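Local coordinates for protein mycosin-1 (Mycobacterium smegmatis, PDB 4KB5) that acts as a subtilisin-like serine protease that cleaves EspB and may regulate ESX-1 type VII secretion and virulence, at residues T153-S158 with A183-T188; G157-L162 with T194-A199. All blocks are in the same frame, centred on the assembly; numbering follows the deposited sequence.

Interaction 1: T153-S158 with A183-T188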
loop_
_atom_site.group_PDB
_atom_site.type_symbol
_atom_site.label_atom_id
_atom_site.label_comp_id
_atom_site.label_asym_id
_atom_site.label_seq_id
_atom_site.Cartn_x
_atom_site.Cartn_y
_atom_site.Cartn_z
ATOM N N THR A 153 -0.230 -2.434 -22.782
ATOM C CA THR A 153 0.932 -2.065 -21.974
ATOM C C THR A 153 1.067 -3.000 -20.745
ATOM O O THR A 153 0.089 -3.624 -20.330
ATOM C CB THR A 153 0.799 -0.587 -21.529
ATOM O OG1 THR A 153 2.032 -0.105 -20.996
ATOM C CG2 THR A 153 -0.257 -0.434 -20.484
ATOM N N GLN A 154 2.270 -3.097 -20.180
ATOM C CA GLN A 154 2.483 -3.824 -18.914
ATOM C C GLN A 154 1.700 -3.208 -17.752
ATOM O O GLN A 154 1.115 -3.928 -16.930
ATOM C CB GLN A 154 3.967 -3.880 -18.554
ATOM C CG GLN A 154 4.626 -5.199 -18.894
ATOM C CD GLN A 154 6.101 -5.219 -18.542
ATOM O OE1 GLN A 154 6.954 -5.030 -19.408
ATOM N NE2 GLN A 154 6.411 -5.441 -17.264
ATOM N N THR A 155 1.698 -1.877 -17.695
ATOM C CA THR A 155 0.889 -1.132 -16.721
ATOM C C THR A 155 -0.568 -1.592 -16.734
ATOM O O THR A 155 -1.135 -1.920 -15.689
ATOM C CB THR A 155 0.965 0.386 -16.991
ATOM O OG1 THR A 155 2.337 0.783 -17.024
ATOM C CG2 THR A 155 0.243 1.175 -15.904
ATOM N N ALA A 156 -1.166 -1.652 -17.920
ATOM C CA ALA A 156 -2.563 -2.054 -18.028
ATOM C C ALA A 156 -2.760 -3.499 -17.588
ATOM O O ALA A 156 -3.726 -3.818 -16.884
ATOM C CB ALA A 156 -3.074 -1.839 -19.448
ATOM N N GLY A 157 -1.842 -4.375 -17.999
ATOM C CA GLY A 157 -1.884 -5.775 -17.567
ATOM C C GLY A 157 -1.813 -5.852 -16.044
ATOM O O GLY A 157 -2.572 -6.582 -15.404
ATOM N N SER A 158 -0.922 -5.051 -15.468
ATOM C CA SER A 158 -0.775 -4.997 -14.025
ATOM C C SER A 158 -2.067 -4.512 -13.343
ATOM O O SER A 158 -2.523 -5.117 -12.366
ATOM C CB SER A 158 0.412 -4.130 -13.651
ATOM O OG SER A 158 0.573 -4.151 -12.250
ATOM N N ALA A 183 0.529 1.901 -10.132
ATOM C CA ALA A 183 0.637 1.919 -11.597
ATOM C C ALA A 183 0.527 3.354 -12.105
ATOM O O ALA A 183 -0.477 4.025 -11.855
ATOM C CB ALA A 183 -0.445 1.041 -12.209
ATOM N N CYS A 184 1.558 3.802 -12.817
ATOM C CA CYS A 184 1.703 5.189 -13.261
ATOM C C CYS A 184 1.603 5.297 -14.773
ATOM O O CYS A 184 2.182 4.491 -15.493
ATOM C CB CYS A 184 3.059 5.757 -12.828
ATOM S SG CYS A 184 3.301 5.916 -11.042
ATOM N N TYR A 185 0.863 6.292 -15.246
ATOM C CA TYR A 185 0.743 6.565 -16.673
ATOM C C TYR A 185 0.334 8.013 -16.941
ATOM O O TYR A 185 -0.287 8.665 -16.088
ATOM C CB TYR A 185 -0.204 5.573 -17.368
ATOM C CG TYR A 185 -1.635 5.517 -16.865
ATOM C CD1 TYR A 185 -1.976 4.754 -15.751
ATOM C CD2 TYR A 185 -2.655 6.193 -17.533
ATOM C CE1 TYR A 185 -3.286 4.676 -15.302
ATOM C CE2 TYR A 185 -3.976 6.126 -17.097
ATOM C CZ TYR A 185 -4.288 5.368 -15.977
ATOM O OH TYR A 185 -5.593 5.287 -15.529
ATOM N N LYS A 186 0.707 8.504 -18.121
ATOM C CA LYS A 186 0.405 9.864 -18.537
ATOM C C LYS A 186 -1.091 10.085 -18.683
ATOM O O LYS A 186 -1.832 9.177 -19.084
ATOM C CB LYS A 186 1.116 10.191 -19.855
ATOM C CG LYS A 186 2.621 10.304 -19.700
ATOM C CD LYS A 186 3.315 10.676 -21.000
ATOM C CE LYS A 186 4.823 10.565 -20.835
ATOM N NZ LYS A 186 5.566 11.130 -21.995
ATOM N N VAL A 187 -1.527 11.299 -18.358
ATOM C CA VAL A 187 -2.933 11.680 -18.498
ATOM C C VAL A 187 -3.426 11.560 -19.944
ATOM O O VAL A 187 -4.616 11.370 -20.179
ATOM C CB VAL A 187 -3.228 13.091 -17.925
ATOM C CG1 VAL A 187 -3.089 13.093 -16.402
ATOM C CG2 VAL A 187 -2.340 14.155 -18.562
ATOM N N THR A 188 -2.513 11.650 -20.909
ATOM C CA THR A 188 -2.876 11.467 -22.316
ATOM C C THR A 188 -3.158 10.002 -22.666
ATOM O O THR A 188 -4.069 9.708 -23.458
ATOM C CB THR A 188 -1.810 12.039 -23.265
ATOM O OG1 THR A 188 -0.524 11.557 -22.877
ATOM C CG2 THR A 188 -1.810 13.548 -23.194
#
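Thr-155 and Ala-183 bring the first turn of helix 154-171 against strand 183-186; the axes of the short segments 154-158 and 183-186 are 8.5 Å apart at their closest and their directions 136° from parallel. The CA atoms of Thr-155 and Ala-183 lie 6.0 Å from each other. All the close contacts from the helix side come from Thr-155, through its methyl. OG1 sits beside the backbone N (chi1 -54°), which leaves CG2 anti to that N and turned to the strand.

The methyl meets three successive strand residues. Thr-155 CG2 lies 3.8 Å from Ala-183 CB, methyl against methyl. It is also 3.9 Å from the carbonyl oxygen, O, of Cys-184. Farther along, Thr-155 CG2 comes within 4.2 Å of Tyr-185 CD1 and meets the ring obliquely. Ala-183 and Tyr-185 both point their side chains at the helix, while Cys-184 points away and forms a disulfide with Cys-222.

The strand pairs antiparallel with strand 244-247, through backbone hydrogen bonds of Ala-183 with Ser-247 and of Tyr-185 with Ile-245. The start of helix 154-171 thus packs on this small two-stranded sheet, which is separate from the seven-stranded parallel sheet of the subtilase fold. The Tyr-185 hydroxyl is hydrogen-bonded to Glu-193.

No hydrogen bond crosses between the segments. The contact is therefore van der Waals packing by one methyl group, and the polar ends of Thr-155 and Tyr-185 are satisfied elsewhere.

Interaction 2: G157-L162 with T194-A199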
loop_
_atom_site.group_PDB
_atom_site.type_symbol
_atom_site.label_atom_id
_atom_site.label_comp_id
_atom_site.label_asym_id
_atom_site.label_seq_id
_atom_site.Cartn_x
_atom_site.Cartn_y
_atom_site.Cartn_z
ATOM N N GLY A 157 -1.842 -4.375 -17.999
ATOM C CA GLY A 157 -1.884 -5.775 -17.567
ATOM C C GLY A 157 -1.813 -5.852 -16.044
ATOM O O GLY A 157 -2.572 -6.582 -15.404
ATOM N N SER A 158 -0.922 -5.051 -15.468
ATOM C CA SER A 158 -0.775 -4.997 -14.025
ATOM C C SER A 158 -2.067 -4.512 -13.343
ATOM O O SER A 158 -2.523 -5.117 -12.366
ATOM C CB SER A 158 0.412 -4.130 -13.651
ATOM O OG SER A 158 0.573 -4.151 -12.250
ATOM N N ILE A 159 -2.674 -3.452 -13.889
ATOM C CA ILE A 159 -3.987 -2.966 -13.417
ATOM C C ILE A 159 -5.076 -4.041 -13.437
ATOM O O ILE A 159 -5.808 -4.214 -12.456
ATOM C CB ILE A 159 -4.440 -1.690 -14.193
ATOM C CG1 ILE A 159 -3.726 -0.462 -13.606
ATOM C CG2 ILE A 159 -5.954 -1.495 -14.107
ATOM C CD1 ILE A 159 -3.645 0.743 -14.527
ATOM N N ARG A 160 -5.183 -4.770 -14.548
ATOM C CA ARG A 160 -6.197 -5.825 -14.645
ATOM C C ARG A 160 -5.945 -6.983 -13.688
ATOM O O ARG A 160 -6.891 -7.541 -13.129
ATOM C CB ARG A 160 -6.336 -6.342 -16.084
ATOM C CG ARG A 160 -6.996 -5.350 -17.049
ATOM C CD ARG A 160 -7.246 -5.966 -18.426
ATOM N NE ARG A 160 -6.012 -6.447 -19.046
ATOM C CZ ARG A 160 -5.226 -5.719 -19.832
ATOM N NH1 ARG A 160 -5.528 -4.460 -20.119
ATOM N NH2 ARG A 160 -4.126 -6.252 -20.337
ATOM N N SER A 161 -4.681 -7.363 -13.492
ATOM C CA SER A 161 -4.414 -8.443 -12.529
ATOM C C SER A 161 -4.632 -7.959 -11.093
ATOM O O SER A 161 -5.153 -8.696 -10.262
ATOM C CB SER A 161 -3.026 -9.059 -12.722
ATOM O OG SER A 161 -2.016 -8.118 -12.431
ATOM N N LEU A 162 -4.288 -6.701 -10.813
ATOM C CA LEU A 162 -4.562 -6.133 -9.479
ATOM C C LEU A 162 -6.042 -6.225 -9.115
ATOM O O LEU A 162 -6.407 -6.673 -8.013
ATOM C CB LEU A 162 -4.082 -4.689 -9.396
ATOM C CG LEU A 162 -4.359 -4.010 -8.039
ATOM C CD1 LEU A 162 -3.592 -4.701 -6.905
ATOM C CD2 LEU A 162 -4.005 -2.531 -8.117
ATOM N N THR A 194 -11.733 0.196 -15.527
ATOM C CA THR A 194 -13.063 0.013 -14.960
ATOM C C THR A 194 -13.166 -1.225 -14.073
ATOM O O THR A 194 -13.965 -1.243 -13.132
ATOM C CB THR A 194 -14.190 0.004 -16.031
ATOM O OG1 THR A 194 -13.883 -0.950 -17.047
ATOM C CG2 THR A 194 -14.350 1.374 -16.684
ATOM N N SER A 195 -12.379 -2.264 -14.365
ATOM C CA SER A 195 -12.448 -3.472 -13.541
ATOM C C SER A 195 -11.813 -3.224 -12.171
ATOM O O SER A 195 -12.289 -3.757 -11.169
ATOM C CB SER A 195 -11.813 -4.696 -14.231
ATOM O OG SER A 195 -10.420 -4.505 -14.401
ATOM N N LEU A 196 -10.776 -2.394 -12.127
ATOM C CA LEU A 196 -10.113 -2.053 -10.849
ATOM C C LEU A 196 -11.026 -1.231 -9.943
ATOM O O LEU A 196 -11.202 -1.563 -8.767
ATOM C CB LEU A 196 -8.784 -1.330 -11.079
ATOM C CG LEU A 196 -7.960 -0.955 -9.831
ATOM C CD1 LEU A 196 -7.725 -2.146 -8.898
ATOM C CD2 LEU A 196 -6.637 -0.334 -10.249
ATOM N N GLY A 197 -11.632 -0.178 -10.499
ATOM C CA GLY A 197 -12.615 0.620 -9.753
ATOM C C GLY A 197 -13.745 -0.253 -9.237
ATOM O O GLY A 197 -14.175 -0.121 -8.088
ATOM N N ALA A 198 -14.224 -1.171 -10.081
ATOM C CA ALA A 198 -15.288 -2.088 -9.654
ATOM C C ALA A 198 -14.826 -3.062 -8.550
ATOM O O ALA A 198 -15.559 -3.340 -7.595
ATOM C CB ALA A 198 -15.841 -2.855 -10.857
ATOM N N ALA A 199 -13.616 -3.596 -8.683
ATOM C CA ALA A 199 -13.085 -4.529 -7.670
ATOM C C ALA A 199 -12.929 -3.834 -6.293
ATOM O O ALA A 199 -13.279 -4.394 -5.244
ATOM C CB ALA A 199 -11.751 -5.108 -8.141
HETATM O O HOH W 1 -9.475 -7.001 -14.263
#
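Leu-196 packs against Ile-159 and Leu-162 in an apolar helix-helix contact between the N-terminal parts of helices 154-171 and 194-206, within the subtilase catalytic domain. The segment axes run nearly parallel, at an angle of 27°, and approach to 8.4 Å. The nearest CA atoms are those of Arg-160 and Leu-196, at 6.6 Å.

Leu-196 reaches across with both methyls. With chi1 at -178° its side chain extends away from its own backbone N, and the branched end meets the other helix. Leu-196 CD1 touches Leu-162 CD2 at 3.8 Å. Leu-196 CD2 lies 4.1 Å from Ile-159 CG2. The Leu-196 side chain runs at about a right angle to that of Ile-159 and meets that of Leu-162 at a slant. Leu-196 thus touches residues about one turn apart on helix 154-171.

A water bridges the helices beside this apolar patch. It donates a hydrogen bond to Arg-160 O, 2.9 Å away, and is hydrogen-bonded to Ser-195 OG at 2.7 Å. The Arg-160 side chain starts away from the other helix, though its CG lies near Ser-195 OG. Its guanidinium group forms a salt bridge with Asp-20 and a hydrogen bond with the backbone O of Asn-151. Farther along, Ala-199 packs on Ala-163 and Val-167, so the helix contact continues past the segment.

The Leu-162 side chain is about 9 Å from that of Asp-70, inferred to belong to the charge relay system. Helix 154-171 leads into strand 176-179 and helix 194-206 into strand 210-214, adjacent parallel strands of the seven-stranded sheet, as in the subtilisin fold.

Overall arrangement
Helix 154-171 is common to both contacts, whose centres lie 11 Å apart. Interaction 1 uses its start and interaction 2 the next turns; Gly-157 and Ser-158 belong to both. The partners come later in the chain: strand 183-186, then helix 194-206. Strand 176-179 of the seven-stranded parallel sheet lies between the shared helix and these partners in sequence. The two contacts join directly through Ile-159, whose CG1 is 3.9 Å from Ala-183 CB and whose CD1 is 4.0 Å from Tyr-185 CE1. One helix thus packs against a strand of the small antiparallel pair and against a neighbouring helix, linking these parts of the catalytic domain.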